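Local coordinates for protein trehalose-6-phosphate phosphatase (Candida albicans, PDB 5DXI) that belongs to the trehalose-phosphatase family of the HAD clan and binds a magnesium ion and beryllium trifluoride in its phosphatase domain, at residues W65-R70 against K196-H201; M228-D233 against D239-L244; V103-S108 against G192-R197; G85-A88 against F93-D96. One frame throughout, in Å; residues are numbered along the deposited sequence.

In the fold
The four contacts lie in the HAD-type core, around the mixed sheet and the helices on it. Helix 191-199 serves contacts 1 and 3 and touches contact 2. It packs on strand 62-67 in contact 1 and meets the turn ending strand 103-104 in contact 3. Its Val199 touches Met228 and Leu244 of contact 2, whose centre lies about 9 Å from that of contact 1. Contact 4 is a hairpin beside strand 62-67, with its centre about 7 Å from that of contact 1. The nearest atoms of contacts 2 and 4 are about 8 Å apart. Ser68 and Gly69 of contact 1 and Asp233 of contact 2 bring strand ends to the beryllium trifluoride and magnesium site.

Contact 1. Residues W65-R70 against K196-H201; sequences WIISGR and KRLVLH. With GLC (alpha-D-glucopyranose), chain C; BEF (beryllium trifluoride ion), chain F.
Trp65 lays one face of its indole over the branched end of Leu198. CD2 of Leu198 sits above the six-membered ring, 3.6 Å from its centroid and 22° off the normal, a CH-pi contact. CD1 of Leu198 lies nearer the five-membered ring, 3.6 Å from Trp65 CG. The two methyls thus span the ring system. Leu198 reaches there with CG anti to its own carbonyl carbon (chi1 -69°). Ile67 points to the same side of the strand, and its CD1 meets Leu198 CD1 tip to tip at 4.0 Å. Met94 of strand 93-95 and Leu26 of strand 23-27 also touch Leu198.

Beyond the strand the chain turns into the ligand pocket. Ser68 OG accepts a hydrogen bond from Arg70 N at 2.9 Å, which makes an ST turn. Gly69 N donates to F1 of beryllium trifluoride at 2.9 Å. Ser68 OG lies 2.5 Å from F3, a distance doubtful because it is so short. Arg70 lays one guanidinium face over C2 of alpha-D-glucopyranose and forms a salt bridge with Asp30. The chemistry therefore divides along the strand: apolar packing holds it to helix 191-199, while polar groups past its end grip the ligands.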
loop_
_atom_site.group_PDB
_atom_site.type_symbol
_atom_site.label_atom_id
_atom_site.label_comp_id
_atom_site.label_asym_id
_atom_site.label_seq_id
_atom_site.Cartn_x
_atom_site.Cartn_y
_atom_site.Cartn_z
ATOM N N TRP A 65 -4.475 -4.491 -8.260
ATOM C CA TRP A 65 -4.602 -3.118 -7.792
ATOM C C TRP A 65 -3.283 -2.588 -7.240
ATOM O O TRP A 65 -2.579 -3.283 -6.484
ATOM C CB TRP A 65 -5.699 -3.019 -6.726
ATOM C CG TRP A 65 -7.056 -2.985 -7.338
ATOM C CD1 TRP A 65 -7.720 -4.031 -7.904
ATOM C CD2 TRP A 65 -7.908 -1.848 -7.464
ATOM N NE1 TRP A 65 -8.938 -3.617 -8.371
ATOM C CE2 TRP A 65 -9.077 -2.277 -8.123
ATOM C CE3 TRP A 65 -7.798 -0.507 -7.083
ATOM C CZ2 TRP A 65 -10.138 -1.416 -8.402
ATOM C CZ3 TRP A 65 -8.846 0.353 -7.368
ATOM C CH2 TRP A 65 -10.005 -0.105 -8.017
ATOM N N ILE A 66 -2.949 -1.365 -7.655
ATOM C CA ILE A 66 -1.834 -0.622 -7.095
ATOM C C ILE A 66 -2.391 0.366 -6.075
ATOM O O ILE A 66 -3.165 1.258 -6.425
ATOM C CB ILE A 66 -1.030 0.134 -8.170
ATOM C CG1 ILE A 66 -0.767 -0.768 -9.395
ATOM C CG2 ILE A 66 0.241 0.719 -7.565
ATOM C CD1 ILE A 66 -0.043 -2.067 -9.078
ATOM N N ILE A 67 -2.021 0.177 -4.813
ATOM C CA ILE A 67 -2.541 0.965 -3.706
ATOM C C ILE A 67 -1.397 1.714 -3.039
ATOM O O ILE A 67 -0.567 1.114 -2.345
ATOM C CB ILE A 67 -3.277 0.043 -2.681
ATOM C CG1 ILE A 67 -4.335 -0.783 -3.416
ATOM C CG2 ILE A 67 -3.875 0.854 -1.546
ATOM C CD1 ILE A 67 -4.960 -1.872 -2.601
ATOM N N SER A 68 -1.350 3.025 -3.248
ATOM C CA SER A 68 -0.132 3.782 -3.004
ATOM C C SER A 68 -0.380 5.069 -2.228
ATOM O O SER A 68 -1.505 5.551 -2.164
ATOM C CB SER A 68 0.544 4.120 -4.362
ATOM O OG SER A 68 1.745 4.860 -4.174
ATOM N N GLY A 69 0.686 5.630 -1.656
ATOM C CA GLY A 69 0.640 6.979 -1.117
ATOM C C GLY A 69 0.762 8.042 -2.205
ATOM O O GLY A 69 0.439 9.220 -1.978
ATOM N N ARG A 70 1.211 7.625 -3.392
ATOM C CA ARG A 70 1.395 8.527 -4.545
ATOM C C ARG A 70 0.115 9.260 -4.935
ATOM O O ARG A 70 -0.991 8.726 -4.779
ATOM C CB ARG A 70 1.896 7.741 -5.762
ATOM C CG ARG A 70 3.329 7.215 -5.681
ATOM C CD ARG A 70 4.363 8.353 -5.570
ATOM N NE ARG A 70 5.721 7.812 -5.551
ATOM C CZ ARG A 70 6.789 8.376 -6.112
ATOM N NH1 ARG A 70 6.692 9.533 -6.764
ATOM N NH2 ARG A 70 7.969 7.770 -6.019
ATOM N N LYS A 196 -10.608 -3.593 2.078
ATOM C CA LYS A 196 -11.959 -4.068 2.419
ATOM C C LYS A 196 -12.923 -3.903 1.233
ATOM O O LYS A 196 -13.700 -4.810 0.924
ATOM C CB LYS A 196 -12.491 -3.332 3.656
ATOM C CG LYS A 196 -13.914 -3.698 4.064
ATOM C CD LYS A 196 -14.240 -3.182 5.478
ATOM C CE LYS A 196 -14.451 -1.671 5.506
ATOM N NZ LYS A 196 -14.596 -1.130 6.899
ATOM N N ARG A 197 -12.861 -2.757 0.560
ATOM C CA ARG A 197 -13.760 -2.500 -0.561
ATOM C C ARG A 197 -13.482 -3.397 -1.760
ATOM O O ARG A 197 -14.374 -3.633 -2.583
ATOM C CB ARG A 197 -13.680 -1.036 -0.988
ATOM C CG ARG A 197 -14.378 -0.095 -0.020
ATOM C CD ARG A 197 -14.098 1.339 -0.411
ATOM N NE ARG A 197 -14.645 2.289 0.553
ATOM C CZ ARG A 197 -15.474 3.270 0.212
ATOM N NH1 ARG A 197 -15.831 3.410 -1.055
ATOM N NH2 ARG A 197 -15.937 4.108 1.127
ATOM N N LEU A 198 -12.258 -3.906 -1.845
ATOM C CA LEU A 198 -11.840 -4.728 -2.980
ATOM C C LEU A 198 -12.025 -6.205 -2.715
ATOM O O LEU A 198 -12.366 -6.969 -3.621
ATOM C CB LEU A 198 -10.382 -4.451 -3.333
ATOM C CG LEU A 198 -10.087 -3.075 -3.924
ATOM C CD1 LEU A 198 -8.575 -2.872 -4.124
ATOM C CD2 LEU A 198 -10.849 -2.856 -5.252
ATOM N N VAL A 199 -11.780 -6.607 -1.471
ATOM C CA VAL A 199 -11.875 -8.004 -1.082
ATOM C C VAL A 199 -13.328 -8.416 -0.836
ATOM O O VAL A 199 -13.796 -9.428 -1.361
ATOM C CB VAL A 199 -11.043 -8.276 0.177
ATOM C CG1 VAL A 199 -11.411 -9.617 0.806
ATOM C CG2 VAL A 199 -9.559 -8.200 -0.146
ATOM N N LEU A 200 -14.042 -7.630 -0.041
ATOM C CA LEU A 200 -15.432 -7.957 0.262
ATOM C C LEU A 200 -16.312 -7.380 -0.823
ATOM O O LEU A 200 -17.060 -6.431 -0.589
ATOM C CB LEU A 200 -15.838 -7.418 1.630
ATOM C CG LEU A 200 -15.026 -7.969 2.801
ATOM C CD1 LEU A 200 -15.483 -7.314 4.087
ATOM C CD2 LEU A 200 -15.127 -9.495 2.893
ATOM N N HIS A 201 -16.222 -7.974 -2.005
ATOM C CA HIS A 201 -16.794 -7.399 -3.220
ATOM C C HIS A 201 -16.789 -8.480 -4.297
ATOM O O HIS A 201 -15.861 -9.285 -4.357
ATOM C CB HIS A 201 -15.977 -6.175 -3.664
ATOM C CG HIS A 201 -16.691 -5.267 -4.619
ATOM N ND1 HIS A 201 -17.713 -4.429 -4.225
ATOM C CD2 HIS A 201 -16.504 -5.037 -5.941
ATOM C CE1 HIS A 201 -18.141 -3.740 -5.268
ATOM N NE2 HIS A 201 -17.419 -4.085 -6.322
HETATM C C1 GLC C . 7.019 8.163 -2.044
HETATM C C2 GLC C . 6.281 9.465 -2.327
HETATM C C3 GLC C . 5.252 9.719 -1.220
HETATM C C4 GLC C . 4.319 8.525 -1.121
HETATM C C5 GLC C . 5.147 7.271 -0.858
HETATM C C6 GLC C . 4.248 6.050 -0.877
HETATM O O1 GLC C . 7.796 8.287 -0.854
HETATM O O2 GLC C . 7.229 10.526 -2.386
HETATM O O3 GLC C . 4.486 10.874 -1.527
HETATM O O4 GLC C . 3.374 8.710 -0.046
HETATM O O5 GLC C . 6.105 7.076 -1.885
HETATM O O6 GLC C . 3.733 5.870 -2.202
HETATM BE BE BEF F . 3.243 2.307 -1.560
HETATM F F1 BEF F . 2.566 3.666 -0.653
HETATM F F2 BEF F . 4.858 2.973 -1.298
HETATM F F3 BEF F . 3.202 3.130 -3.124
#

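Contact 2. Residues M228-D233 against D239-L244; sequences MLCLGD and DMFNSL. With MG (magnesium ion), chain E.
Apolar packing between strand 227-232 and helix 235-253, which open the beta-alpha-beta unit completed by strand 266-271, centres on Cys230, which meets three helix side chains. Its SG stands anti to the backbone N (chi1 176°), which sets it 3.6 Å from Met240 CB. The Met240 chain bends at its last torsion and brings CE to 3.6 Å from Cys230 SG. On the helix turn further on, Leu244 CD1 presses on Cys230 CB at 3.4 Å, tighter than usual van der Waals contact. The short segments run nearly antiparallel, at 153°, with their axes 8.9 Å apart at closest approach.

A sulfur-aromatic contact adds to this. Cys230 SG lies at the edge of the Phe241 ring, 5.1 Å from its centroid and 76° off the normal. The end of the ring also meets strand backbone: CZ is 3.6 Å from Gly232 O, which sits at the ring edge, and Gly232 N lies in the ring plane. Phe241 also touches Pro268 of strand 266-271.

Metal binding follows where the strand ends. Asp233 OD2 binds the magnesium ion at 2.0 Å. Asp28 OD2, the backbone O of Asp30 and two waters also bind it, and F2 of beryllium trifluoride lies 2.0 Å from the magnesium ion. Asp233 OD1 forms a salt bridge with Lys179 and accepts a weak hydrogen bond from one of those waters, so both carboxylate oxygens have partners. Packing of sulfur, methyl and ring against the strand thus gives way within a few residues to a charged metal site.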
loop_
_atom_site.group_PDB
_atom_site.type_symbol
_atom_site.label_atom_id
_atom_site.label_comp_id
_atom_site.label_asym_id
_atom_site.label_seq_id
_atom_site.Cartn_x
_atom_site.Cartn_y
_atom_site.Cartn_z
ATOM N N MET A 228 -5.562 -13.973 -2.331
ATOM C CA MET A 228 -5.244 -12.566 -2.151
ATOM C C MET A 228 -3.774 -12.408 -1.781
ATOM O O MET A 228 -3.321 -12.927 -0.755
ATOM C CB MET A 228 -6.146 -11.937 -1.075
ATOM C CG MET A 228 -7.615 -11.787 -1.473
ATOM S SD MET A 228 -8.768 -12.398 -0.220
ATOM C CE MET A 228 -8.548 -14.169 -0.421
ATOM N N LEU A 229 -3.023 -11.703 -2.620
ATOM C CA LEU A 229 -1.617 -11.450 -2.320
ATOM C C LEU A 229 -1.412 -9.955 -2.151
ATOM O O LEU A 229 -1.696 -9.161 -3.059
ATOM C CB LEU A 229 -0.701 -11.996 -3.411
ATOM C CG LEU A 229 0.775 -11.615 -3.297
ATOM C CD1 LEU A 229 1.370 -12.145 -1.982
ATOM C CD2 LEU A 229 1.576 -12.132 -4.502
ATOM N N CYS A 230 -0.928 -9.578 -0.978
ATOM C CA CYS A 230 -0.797 -8.172 -0.629
ATOM C C CYS A 230 0.621 -7.881 -0.168
ATOM O O CYS A 230 1.124 -8.530 0.759
ATOM C CB CYS A 230 -1.802 -7.808 0.463
ATOM S SG CYS A 230 -1.722 -6.119 1.100
ATOM N N LEU A 231 1.259 -6.905 -0.811
ATOM C CA LEU A 231 2.645 -6.557 -0.523
ATOM C C LEU A 231 2.813 -5.082 -0.178
ATOM O O LEU A 231 2.237 -4.217 -0.848
ATOM C CB LEU A 231 3.540 -6.902 -1.716
ATOM C CG LEU A 231 3.641 -8.397 -2.036
ATOM C CD1 LEU A 231 3.645 -8.597 -3.554
ATOM C CD2 LEU A 231 4.885 -9.020 -1.380
ATOM N N GLY A 232 3.604 -4.801 0.857
ATOM C CA GLY A 232 3.914 -3.430 1.234
ATOM C C GLY A 232 5.102 -3.322 2.179
ATOM O O GLY A 232 5.499 -4.298 2.812
ATOM N N ASP A 233 5.663 -2.122 2.279
ATOM C CA ASP A 233 6.952 -1.936 2.927
ATOM C C ASP A 233 6.915 -0.944 4.069
ATOM O O ASP A 233 7.897 -0.807 4.790
ATOM C CB ASP A 233 7.994 -1.453 1.897
ATOM C CG ASP A 233 7.757 -0.004 1.459
ATOM O OD1 ASP A 233 8.730 0.785 1.433
ATOM O OD2 ASP A 233 6.595 0.352 1.150
ATOM N N ASP A 239 -1.965 -1.056 7.441
ATOM C CA ASP A 239 -3.427 -0.960 7.332
ATOM C C ASP A 239 -3.981 -2.032 6.393
ATOM O O ASP A 239 -5.023 -2.626 6.661
ATOM C CB ASP A 239 -3.845 0.439 6.856
ATOM C CG ASP A 239 -3.516 1.509 7.877
ATOM O OD1 ASP A 239 -3.343 1.145 9.062
ATOM O OD2 ASP A 239 -3.448 2.696 7.519
ATOM N N MET A 240 -3.273 -2.294 5.299
ATOM C CA MET A 240 -3.684 -3.363 4.406
ATOM C C MET A 240 -3.593 -4.723 5.081
ATOM O O MET A 240 -4.537 -5.505 4.998
ATOM C CB MET A 240 -2.852 -3.376 3.125
ATOM C CG MET A 240 -2.979 -2.100 2.299
ATOM S SD MET A 240 -2.484 -2.322 0.573
ATOM C CE MET A 240 -0.732 -2.618 0.809
ATOM N N PHE A 241 -2.468 -5.000 5.740
ATOM C CA PHE A 241 -2.256 -6.309 6.362
ATOM C C PHE A 241 -3.304 -6.546 7.453
ATOM O O PHE A 241 -3.846 -7.648 7.592
ATOM C CB PHE A 241 -0.843 -6.431 6.971
ATOM C CG PHE A 241 0.286 -6.122 6.006
ATOM C CD1 PHE A 241 0.142 -6.339 4.651
ATOM C CD2 PHE A 241 1.505 -5.641 6.478
ATOM C CE1 PHE A 241 1.192 -6.054 3.761
ATOM C CE2 PHE A 241 2.552 -5.353 5.604
ATOM C CZ PHE A 241 2.396 -5.562 4.245
ATOM N N ASN A 242 -3.549 -5.515 8.255
ATOM C CA ASN A 242 -4.536 -5.607 9.327
ATOM C C ASN A 242 -5.934 -5.900 8.772
ATOM O O ASN A 242 -6.639 -6.736 9.307
ATOM C CB ASN A 242 -4.552 -4.328 10.161
ATOM C CG ASN A 242 -3.620 -4.390 11.352
ATOM O OD1 ASN A 242 -3.582 -5.384 12.099
ATOM N ND2 ASN A 242 -2.865 -3.315 11.553
ATOM N N SER A 243 -6.336 -5.203 7.708
ATOM C CA SER A 243 -7.653 -5.460 7.111
ATOM C C SER A 243 -7.762 -6.896 6.634
ATOM O O SER A 243 -8.792 -7.546 6.848
ATOM C CB SER A 243 -7.961 -4.510 5.945
ATOM O OG SER A 243 -8.296 -3.235 6.445
ATOM N N LEU A 244 -6.711 -7.391 5.988
ATOM C CA LEU A 244 -6.714 -8.784 5.547
ATOM C C LEU A 244 -6.782 -9.779 6.703
ATOM O O LEU A 244 -7.488 -10.786 6.613
ATOM C CB LEU A 244 -5.482 -9.082 4.702
ATOM C CG LEU A 244 -5.511 -8.517 3.292
ATOM C CD1 LEU A 244 -4.169 -8.777 2.652
ATOM C CD2 LEU A 244 -6.637 -9.148 2.465
HETATM MG MG MG E . 5.701 1.677 -0.094
HETATM O O HOH W 1 7.164 2.898 0.596
HETATM O O HOH W 2 4.379 2.172 1.456
#

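Contact 3. Residues V103-S108 against G192-R197; sequences VNLAAS and GEIVKR
A type I beta turn from Asn104 to Ala107, at the end of edge strand 103-104 of the mixed sheet, lets Leu105 reach helix 191-199. An Asx turn braces it: Asn104 OD1 accepts from Ala106 N at 2.8 Å, with the donor 44° out of the carbonyl plane. Leu105 CD2 does most of the touching. It rests over the centre of one face of the Arg197 guanidinium, 3.6 Å from CZ, and the two side chains come from opposite directions. Leu105 CD2 also meets Ile194 CD1 at 3.8 Å.

Arg197 is extended from CG to NE, which carries the flat group out to the leucine. Glu193 OE1 lies in the guanidinium plane at its edge, 4.0 Å from Arg197 NE, a long ion pair. Glu193 OE2 takes a shorter salt bridge from Lys196 NZ at 2.8 Å, on its syn side. The distant carboxylate may add a weak pull on the guanidinium, while its face stays on the leucine.

Met94 of strand 93-95 touches Leu105, Ile194 and Arg197 together. The contact thus joins the edge of the sheet to helix 191-199, whose Val195 packs on Met240 and Leu244 of helix 235-253.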
loop_
_atom_site.group_PDB
_atom_site.type_symbol
_atom_site.label_atom_id
_atom_site.label_comp_id
_atom_site.label_asym_id
_atom_site.label_seq_id
_atom_site.Cartn_x
_atom_site.Cartn_y
_atom_site.Cartn_z
ATOM N N VAL A 103 -12.772 7.927 -8.040
ATOM C CA VAL A 103 -13.676 8.274 -6.952
ATOM C C VAL A 103 -12.865 8.935 -5.834
ATOM O O VAL A 103 -11.844 8.392 -5.404
ATOM C CB VAL A 103 -14.402 7.031 -6.396
ATOM C CG1 VAL A 103 -15.269 7.404 -5.198
ATOM C CG2 VAL A 103 -15.242 6.366 -7.476
ATOM N N ASN A 104 -13.294 10.108 -5.377
ATOM C CA ASN A 104 -12.666 10.738 -4.215
ATOM C C ASN A 104 -13.363 10.316 -2.937
ATOM O O ASN A 104 -14.384 10.896 -2.579
ATOM C CB ASN A 104 -12.689 12.274 -4.323
ATOM C CG ASN A 104 -11.959 12.953 -3.163
ATOM O OD1 ASN A 104 -11.490 12.291 -2.244
ATOM N ND2 ASN A 104 -11.835 14.274 -3.225
ATOM N N LEU A 105 -12.782 9.360 -2.215
ATOM C CA LEU A 105 -13.422 8.858 -0.998
ATOM C C LEU A 105 -13.386 9.888 0.128
ATOM O O LEU A 105 -14.078 9.737 1.136
ATOM C CB LEU A 105 -12.779 7.541 -0.537
ATOM C CG LEU A 105 -12.957 6.243 -1.351
ATOM C CD1 LEU A 105 -12.343 6.276 -2.737
ATOM C CD2 LEU A 105 -12.397 5.066 -0.558
ATOM N N ALA A 106 -12.592 10.942 -0.040
ATOM C CA ALA A 106 -12.503 11.976 0.989
ATOM C C ALA A 106 -13.247 13.254 0.583
ATOM O O ALA A 106 -13.133 14.281 1.244
ATOM C CB ALA A 106 -11.049 12.292 1.297
ATOM N N ALA A 107 -14.006 13.183 -0.505
ATOM C CA ALA A 107 -14.641 14.365 -1.090
ATOM C C ALA A 107 -15.532 15.123 -0.096
ATOM O O ALA A 107 -15.737 16.326 -0.229
ATOM C CB ALA A 107 -15.447 13.967 -2.319
ATOM N N SER A 108 -16.074 14.423 0.890
ATOM C CA SER A 108 -16.987 15.066 1.829
ATOM C C SER A 108 -16.285 15.474 3.123
ATOM O O SER A 108 -16.911 16.049 4.022
ATOM C CB SER A 108 -18.167 14.145 2.134
ATOM O OG SER A 108 -17.737 12.976 2.814
ATOM N N GLY A 192 -6.384 0.275 4.352
ATOM C CA GLY A 192 -7.193 -0.810 4.882
ATOM C C GLY A 192 -8.638 -0.766 4.388
ATOM O O GLY A 192 -9.232 -1.809 4.106
ATOM N N GLU A 193 -9.195 0.441 4.263
ATOM C CA GLU A 193 -10.535 0.623 3.701
ATOM C C GLU A 193 -10.592 0.161 2.257
ATOM O O GLU A 193 -11.558 -0.479 1.825
ATOM C CB GLU A 193 -10.954 2.095 3.746
ATOM C CG GLU A 193 -11.673 2.514 4.984
ATOM C CD GLU A 193 -12.892 1.656 5.259
ATOM O OE1 GLU A 193 -13.778 1.537 4.371
ATOM O OE2 GLU A 193 -12.935 1.095 6.364
ATOM N N ILE A 194 -9.562 0.533 1.505
ATOM C CA ILE A 194 -9.457 0.154 0.098
ATOM C C ILE A 194 -9.479 -1.368 -0.031
ATOM O O ILE A 194 -10.204 -1.926 -0.861
ATOM C CB ILE A 194 -8.156 0.715 -0.566
ATOM C CG1 ILE A 194 -8.067 2.233 -0.403
ATOM C CG2 ILE A 194 -8.083 0.356 -2.047
ATOM C CD1 ILE A 194 -9.201 2.992 -1.084
ATOM N N VAL A 195 -8.670 -2.032 0.790
ATOM C CA VAL A 195 -8.568 -3.476 0.732
ATOM C C VAL A 195 -9.927 -4.124 1.065
ATOM O O VAL A 195 -10.360 -5.061 0.389
ATOM C CB VAL A 195 -7.477 -3.989 1.684
ATOM C CG1 VAL A 195 -7.600 -5.482 1.851
ATOM C CG2 VAL A 195 -6.097 -3.608 1.125
ATOM N N LYS A 196 -10.608 -3.593 2.078
ATOM C CA LYS A 196 -11.959 -4.068 2.419
ATOM C C LYS A 196 -12.923 -3.903 1.233
ATOM O O LYS A 196 -13.700 -4.810 0.924
ATOM C CB LYS A 196 -12.491 -3.332 3.656
ATOM C CG LYS A 196 -13.914 -3.698 4.064
ATOM C CD LYS A 196 -14.240 -3.182 5.478
ATOM C CE LYS A 196 -14.451 -1.671 5.506
ATOM N NZ LYS A 196 -14.596 -1.130 6.899
ATOM N N ARG A 197 -12.861 -2.757 0.560
ATOM C CA ARG A 197 -13.760 -2.500 -0.561
ATOM C C ARG A 197 -13.482 -3.397 -1.760
ATOM O O ARG A 197 -14.374 -3.633 -2.583
ATOM C CB ARG A 197 -13.680 -1.036 -0.988
ATOM C CG ARG A 197 -14.378 -0.095 -0.020
ATOM C CD ARG A 197 -14.098 1.339 -0.411
ATOM N NE ARG A 197 -14.645 2.289 0.553
ATOM C CZ ARG A 197 -15.474 3.270 0.212
ATOM N NH1 ARG A 197 -15.831 3.410 -1.055
ATOM N NH2 ARG A 197 -15.937 4.108 1.127
#

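Contact 4. Residues G85-A88 against F93-D96; sequences GLSA and FMKD
Backbone hydrogen bonds pair Leu86 with Lys95 and Ala88 with Phe93, the hydrogen-bonded pairs of this antiparallel hairpin. Leu86 N donates to Lys95 O at 3.1 Å and nearly straight, at 168°. The return bond, Lys95 N to Leu86 O, is shorter at 2.7 Å and lies in the carbonyl plane. Ala88 N and Phe93 N exchange bonds with the partner's carbonyl O. Between them Ser87 and Met94 form a non-hydrogen-bonded pair.

One side-chain hydrogen bond is added. Ser87 OG stands anti to its backbone N (chi1 177°), beside the carbonyl carbon, and donates to Phe93 O at 2.9 Å. It arrives nearly along the C=O axis, whereas Ala88 N reaches the same oxygen from above the carbonyl plane. Phe93 O is thus held by two donors. Met94 CA also makes a CA-H...O contact with Leu86 O at 3.4 Å.

Apolar contacts occupy the sheet face of Leu86, Ala88, Phe93 and Lys95. Ala88 CB meets Phe93 CB at 4.1 Å. The Leu86 and Lys95 side chains run alongside each other in one direction, with Leu86 CD1 4.0 Å from Lys95 CE. The Lys95 chain bends at its third torsion, and its NZ forms a salt bridge with Glu76.

Helix 72-79 covers this face, where Leu75 touches Ala88 and Met79 touches Leu86. Ser87 and Met94 face helix 191-199 and both touch Ile194. In the sheet, strand 85-88 runs beside strand 62-67, and strand 93-95 beside strand 103-104.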
loop_
_atom_site.group_PDB
_atom_site.type_symbol
_atom_site.label_atom_id
_atom_site.label_comp_id
_atom_site.label_asym_id
_atom_site.label_seq_id
_atom_site.Cartn_x
_atom_site.Cartn_y
_atom_site.Cartn_z
ATOM N N GLY A 85 -6.005 -1.663 -11.319
ATOM C CA GLY A 85 -6.689 -0.678 -10.505
ATOM C C GLY A 85 -5.707 0.266 -9.848
ATOM O O GLY A 85 -4.555 -0.094 -9.604
ATOM N N LEU A 86 -6.163 1.478 -9.554
ATOM C CA LEU A 86 -5.308 2.477 -8.918
ATOM C C LEU A 86 -5.968 3.036 -7.665
ATOM O O LEU A 86 -7.169 3.298 -7.647
ATOM C CB LEU A 86 -5.001 3.626 -9.887
ATOM C CG LEU A 86 -4.309 3.229 -11.184
ATOM C CD1 LEU A 86 -4.153 4.443 -12.092
ATOM C CD2 LEU A 86 -2.963 2.596 -10.890
ATOM N N SER A 87 -5.182 3.206 -6.613
ATOM C CA SER A 87 -5.637 3.911 -5.432
ATOM C C SER A 87 -4.524 4.842 -4.990
ATOM O O SER A 87 -3.375 4.423 -4.878
ATOM C CB SER A 87 -6.025 2.939 -4.309
ATOM O OG SER A 87 -6.408 3.655 -3.156
ATOM N N ALA A 88 -4.879 6.095 -4.731
ATOM C CA ALA A 88 -3.908 7.149 -4.512
ATOM C C ALA A 88 -4.066 7.781 -3.135
ATOM O O ALA A 88 -5.148 7.722 -2.540
ATOM C CB ALA A 88 -4.042 8.245 -5.642
ATOM N N PHE A 93 -8.318 8.073 -2.927
ATOM C CA PHE A 93 -8.861 7.964 -4.288
ATOM C C PHE A 93 -8.817 6.536 -4.795
ATOM O O PHE A 93 -7.911 5.797 -4.444
ATOM C CB PHE A 93 -8.088 8.858 -5.276
ATOM C CG PHE A 93 -8.116 10.319 -4.932
ATOM C CD1 PHE A 93 -7.182 10.860 -4.066
ATOM C CD2 PHE A 93 -9.081 11.152 -5.474
ATOM C CE1 PHE A 93 -7.218 12.205 -3.745
ATOM C CE2 PHE A 93 -9.122 12.497 -5.157
ATOM C CZ PHE A 93 -8.190 13.028 -4.302
ATOM N N MET A 94 -9.793 6.157 -5.619
ATOM C CA MET A 94 -9.826 4.840 -6.268
ATOM C C MET A 94 -10.167 4.979 -7.739
ATOM O O MET A 94 -10.991 5.815 -8.102
ATOM C CB MET A 94 -10.870 3.919 -5.633
ATOM C CG MET A 94 -10.517 3.345 -4.317
ATOM S SD MET A 94 -11.824 2.231 -3.738
ATOM C CE MET A 94 -11.532 0.752 -4.695
ATOM N N LYS A 95 -9.581 4.141 -8.586
ATOM C CA LYS A 95 -10.027 4.110 -9.971
ATOM C C LYS A 95 -10.066 2.677 -10.498
ATOM O O LYS A 95 -9.029 2.015 -10.633
ATOM C CB LYS A 95 -9.148 5.001 -10.868
ATOM C CG LYS A 95 -9.739 5.142 -12.288
ATOM C CD LYS A 95 -8.946 6.067 -13.199
ATOM C CE LYS A 95 -7.677 5.400 -13.685
ATOM N NZ LYS A 95 -7.201 5.966 -14.983
ATOM N N ASP A 96 -11.277 2.207 -10.779
ATOM C CA ASP A 96 -11.497 0.876 -11.333
ATOM C C ASP A 96 -10.790 0.692 -12.668
ATOM O O ASP A 96 -10.546 1.662 -13.399
ATOM C CB ASP A 96 -12.989 0.604 -11.507
ATOM C CG ASP A 96 -13.644 0.127 -10.228
ATOM O OD1 ASP A 96 -13.282 -0.976 -9.771
ATOM O OD2 ASP A 96 -14.533 0.835 -9.693
#